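Local structure of diacylglycerol O-acyltransferase (Marinobacter hydrocarbonoclasticus, 6CHJ) at residues L10-E15 with M108-P113. The protein probably transfers the acyl group of an acyl-CoA to diacylglycerol, giving triacylglycerol, and is a wax ester synthase/diacylglycerol acyltransferase. Numbering follows the deposited sequence.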
ATOM      1  N   LEU B  10     -13.329   0.870 -17.396  1.00 61.66           N
ATOM      2  CA  LEU B  10     -12.130   1.509 -17.926  1.00 66.31           C
ATOM      3  C   LEU B  10     -11.111   1.795 -16.827  1.00 60.69           C
ATOM      4  O   LEU B  10      -9.911   1.573 -17.020  1.00 59.07           O
ATOM      5  CB  LEU B  10     -12.521   2.796 -18.667  1.00 68.77           C
ATOM      6  CG  LEU B  10     -11.519   3.609 -19.489  1.00 60.32           C
ATOM      7  CD1 LEU B  10     -10.660   4.420 -18.531  1.00 69.39           C
ATOM      8  CD2 LEU B  10     -10.668   2.756 -20.434  1.00 49.14           C
ATOM      9  N   PHE B  11     -11.570   2.286 -15.670  1.00 63.27           N
ATOM     10  CA  PHE B  11     -10.661   2.579 -14.561  1.00 64.93           C
ATOM     11  C   PHE B  11     -10.029   1.309 -14.007  1.00 61.64           C
ATOM     12  O   PHE B  11      -8.891   1.340 -13.518  1.00 57.64           O
ATOM     13  CB  PHE B  11     -11.401   3.338 -13.452  1.00 61.77           C
ATOM     14  CG  PHE B  11     -11.749   4.765 -13.826  1.00 71.14           C
ATOM     15  CD1 PHE B  11     -10.809   5.773 -13.709  1.00 60.89           C
ATOM     16  CD2 PHE B  11     -13.010   5.092 -14.310  1.00 73.75           C
ATOM     17  CE1 PHE B  11     -11.107   7.079 -14.059  1.00 67.42           C
ATOM     18  CE2 PHE B  11     -13.316   6.406 -14.666  1.00 75.17           C
ATOM     19  CZ  PHE B  11     -12.358   7.397 -14.541  1.00 70.73           C
ATOM     20  N   LEU B  12     -10.750   0.189 -14.063  1.00 59.08           N
ATOM     21  CA  LEU B  12     -10.130  -1.079 -13.718  1.00 61.31           C
ATOM     22  C   LEU B  12      -9.048  -1.416 -14.724  1.00 61.73           C
ATOM     23  O   LEU B  12      -7.957  -1.868 -14.359  1.00 57.72           O
ATOM     24  CB  LEU B  12     -11.187  -2.184 -13.676  1.00 63.94           C
ATOM     25  CG  LEU B  12     -12.100  -2.224 -12.455  1.00 61.05           C
ATOM     26  CD1 LEU B  12     -13.139  -3.301 -12.630  1.00 69.82           C
ATOM     27  CD2 LEU B  12     -11.266  -2.479 -11.222  1.00 59.89           C
ATOM     28  N   TRP B  13      -9.321  -1.143 -15.997  1.00 62.02           N
ATOM     29  CA  TRP B  13      -8.497  -1.670 -17.072  1.00 60.64           C
ATOM     30  C   TRP B  13      -7.137  -0.976 -17.128  1.00 60.40           C
ATOM     31  O   TRP B  13      -6.096  -1.639 -17.154  1.00 56.93           O
ATOM     32  CB  TRP B  13      -9.264  -1.539 -18.391  1.00 59.47           C
ATOM     33  CG  TRP B  13      -8.519  -2.048 -19.575  1.00 64.16           C
ATOM     34  CD1 TRP B  13      -8.306  -3.360 -19.930  1.00 66.82           C
ATOM     35  CD2 TRP B  13      -7.895  -1.256 -20.580  1.00 65.34           C
ATOM     36  NE1 TRP B  13      -7.580  -3.422 -21.095  1.00 67.73           N
ATOM     37  CE2 TRP B  13      -7.315  -2.144 -21.516  1.00 69.85           C
ATOM     38  CE3 TRP B  13      -7.761   0.127 -20.781  1.00 66.02           C
ATOM     39  CZ2 TRP B  13      -6.610  -1.693 -22.629  1.00 68.77           C
ATOM     40  CZ3 TRP B  13      -7.066   0.567 -21.889  1.00 68.72           C
ATOM     41  CH2 TRP B  13      -6.495  -0.338 -22.795  1.00 65.04           C
ATOM     42  N   LEU B  14      -7.113   0.354 -17.126  1.00 59.11           N
ATOM     43  CA  LEU B  14      -5.832   1.034 -17.259  1.00 63.46           C
ATOM     44  C   LEU B  14      -5.109   1.191 -15.927  1.00 61.52           C
ATOM     45  O   LEU B  14      -4.089   1.884 -15.870  1.00 59.24           O
ATOM     46  CB  LEU B  14      -6.000   2.395 -17.945  1.00 64.47           C
ATOM     47  CG  LEU B  14      -6.990   3.422 -17.420  1.00 63.04           C
ATOM     48  CD1 LEU B  14      -6.242   4.312 -16.496  1.00 72.62           C
ATOM     49  CD2 LEU B  14      -7.516   4.250 -18.566  1.00 61.54           C
ATOM     50  N   GLU B  15      -5.603   0.550 -14.870  1.00 57.37           N
ATOM     51  CA  GLU B  15      -4.881   0.516 -13.611  1.00 54.62           C
ATOM     52  C   GLU B  15      -3.686  -0.424 -13.718  1.00 59.34           C
ATOM     53  O   GLU B  15      -3.766  -1.502 -14.332  1.00 51.37           O
ATOM     54  CB  GLU B  15      -5.807   0.074 -12.471  1.00 52.12           C
ATOM     55  CG  GLU B  15      -5.104  -0.136 -11.142  1.00 49.83           C
ATOM     56  CD  GLU B  15      -6.040   0.001  -9.947  1.00 54.25           C
ATOM     57  OE1 GLU B  15      -6.930  -0.863  -9.802  1.00 56.35           O
ATOM     58  OE2 GLU B  15      -5.892   0.966  -9.154  1.00 47.01           O
ATOM     59  N   MET B 108      -5.312  -0.787  -4.068  1.00 47.30           N
ATOM     60  CA  MET B 108      -6.334  -1.387  -3.231  1.00 53.49           C
ATOM     61  C   MET B 108      -6.566  -2.832  -3.652  1.00 53.56           C
ATOM     62  O   MET B 108      -6.327  -3.216  -4.792  1.00 56.93           O
ATOM     63  CB  MET B 108      -7.648  -0.613  -3.312  1.00 48.96           C
ATOM     64  CG  MET B 108      -7.491   0.860  -3.328  1.00 52.84           C
ATOM     65  SD  MET B 108      -9.044   1.740  -3.157  1.00 55.07           S
ATOM     66  CE  MET B 108      -9.458   1.224  -1.475  1.00 49.55           C
ATOM     67  N   ASP B 109      -7.069  -3.623  -2.711  1.00 61.06           N
ATOM     68  CA  ASP B 109      -7.356  -5.037  -2.938  1.00 60.27           C
ATOM     69  C   ASP B 109      -8.677  -5.188  -3.687  1.00 55.74           C
ATOM     70  O   ASP B 109      -9.725  -4.757  -3.194  1.00 53.66           O
ATOM     71  CB  ASP B 109      -7.416  -5.739  -1.587  1.00 62.48           C
ATOM     72  CG  ASP B 109      -7.585  -7.233  -1.697  1.00 59.59           C
ATOM     73  OD1 ASP B 109      -7.405  -7.836  -2.789  1.00 61.10           O
ATOM     74  OD2 ASP B 109      -7.885  -7.806  -0.637  1.00 64.83           O
ATOM     75  N   ARG B 110      -8.644  -5.817  -4.861  1.00 56.26           N
ATOM     76  CA  ARG B 110      -9.865  -5.913  -5.663  1.00 54.87           C
ATOM     77  C   ARG B 110     -10.859  -6.941  -5.134  1.00 57.22           C
ATOM     78  O   ARG B 110     -12.028  -6.914  -5.538  1.00 62.48           O
ATOM     79  CB  ARG B 110      -9.521  -6.237  -7.113  1.00 56.04           C
ATOM     80  CG  ARG B 110      -9.379  -4.994  -7.967  1.00 58.90           C
ATOM     81  CD  ARG B 110      -9.107  -5.325  -9.414  1.00 59.99           C
ATOM     82  NE  ARG B 110      -8.562  -4.149 -10.064  1.00 59.84           N
ATOM     83  CZ  ARG B 110      -8.225  -4.065 -11.342  1.00 60.06           C
ATOM     84  NH1 ARG B 110      -8.367  -5.115 -12.149  1.00 60.86           N
ATOM     85  NH2 ARG B 110      -7.754  -2.909 -11.807  1.00 52.56           N
ATOM     86  N   GLU B 111     -10.434  -7.836  -4.245  1.00 53.78           N
ATOM     87  CA  GLU B 111     -11.304  -8.884  -3.740  1.00 57.44           C
ATOM     88  C   GLU B 111     -12.237  -8.411  -2.622  1.00 63.39           C
ATOM     89  O   GLU B 111     -13.106  -9.184  -2.192  1.00 57.84           O
ATOM     90  CB  GLU B 111     -10.454 -10.070  -3.276  1.00 56.50           C
ATOM     91  CG  GLU B 111      -9.879 -10.921  -4.431  1.00 65.41           C
ATOM     92  CD  GLU B 111     -10.674 -12.208  -4.676  1.00 73.17           C
ATOM     93  OE1 GLU B 111     -10.175 -13.312  -4.353  1.00 77.76           O
ATOM     94  OE2 GLU B 111     -11.810 -12.115  -5.187  1.00 77.79           O
ATOM     95  N   ARG B 112     -12.101  -7.177  -2.151  1.00 58.67           N
ATOM     96  CA  ARG B 112     -13.011  -6.597  -1.177  1.00 54.89           C
ATOM     97  C   ARG B 112     -13.539  -5.277  -1.701  1.00 55.53           C
ATOM     98  O   ARG B 112     -12.948  -4.683  -2.609  1.00 58.09           O
ATOM     99  CB  ARG B 112     -12.313  -6.390   0.169  1.00 55.73           C
ATOM    100  CG  ARG B 112     -11.414  -7.536   0.521  1.00 60.73           C
ATOM    101  CD  ARG B 112     -10.827  -7.303   1.866  1.00 60.32           C
ATOM    102  NE  ARG B 112     -11.638  -7.966   2.878  1.00 67.12           N
ATOM    103  CZ  ARG B 112     -11.150  -8.809   3.773  1.00 58.94           C
ATOM    104  NH1 ARG B 112      -9.851  -9.085   3.791  1.00 58.36           N
ATOM    105  NH2 ARG B 112     -11.962  -9.369   4.649  1.00 69.12           N
ATOM    106  N   PRO B 113     -14.677  -4.808  -1.185  1.00 60.39           N
ATOM    107  CA  PRO B 113     -15.151  -3.468  -1.551  1.00 58.36           C
ATOM    108  C   PRO B 113     -14.013  -2.469  -1.422  1.00 55.82           C
ATOM    109  O   PRO B 113     -13.230  -2.510  -0.471  1.00 55.42           O
ATOM    110  CB  PRO B 113     -16.277  -3.193  -0.543  1.00 59.23           C
ATOM    111  CG  PRO B 113     -16.172  -4.298   0.481  1.00 60.22           C
ATOM    112  CD  PRO B 113     -15.568  -5.455  -0.210  1.00 60.69           C
TER
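The C-terminal end of helix 6-13 meets a type I beta turn, Asp109 to Arg112, through Arg110, which reaches across to Leu12 and Glu15. The turn lies in the loop between helix 93-105 and strand 115-121. The two backbones stay well apart, with CA of Leu12 and CA of Arg110 separated by 9.4 Å. The arginine spans this gap because its chain is extended from CG to NE. Its NH2 makes both polar contacts. Arg110 NH2 gives a hydrogen bond of 2.8 Å to Leu12 O. It comes in the carbonyl plane, on a lone pair, and is bent at the hydrogen (141°). The other is a salt bridge of 3.0 Å from Arg110 NH2 to Glu15 OE1, and this bond is straighter. OE1 sits at the guanidinium edge and uses its anti lone pair, and the carboxylate and guanidinium planes are 30° apart. In Glu15, CG points opposite the backbone N (chi1 174°) and the chain is extended, which carries the carboxylate alongside the arginine. Leu12 CD2 lies over one guanidinium face, near its rim, 3.4 Å from Arg110 CZ. The carbonyl at the helix end probably adds to the pull on the positive charge. Replacing Arg110 by an alanine would probably leave Leu12 O and Glu15 OE1 without this shared donor, and Leu12 CD2 without the flat group it rests on. Glu15 has further partners: OE2 accepts a hydrogen bond from Met21 N, and OE1 is hydrogen-bonded to His135 NE2. His135 and His136, the latter stacked on Phe11, open the HHxxxDG motif. The contact thus joins the end of the N-terminal helix to the surroundings of this signature, which is characteristic of the CoA-dependent acyltransferase superfamily.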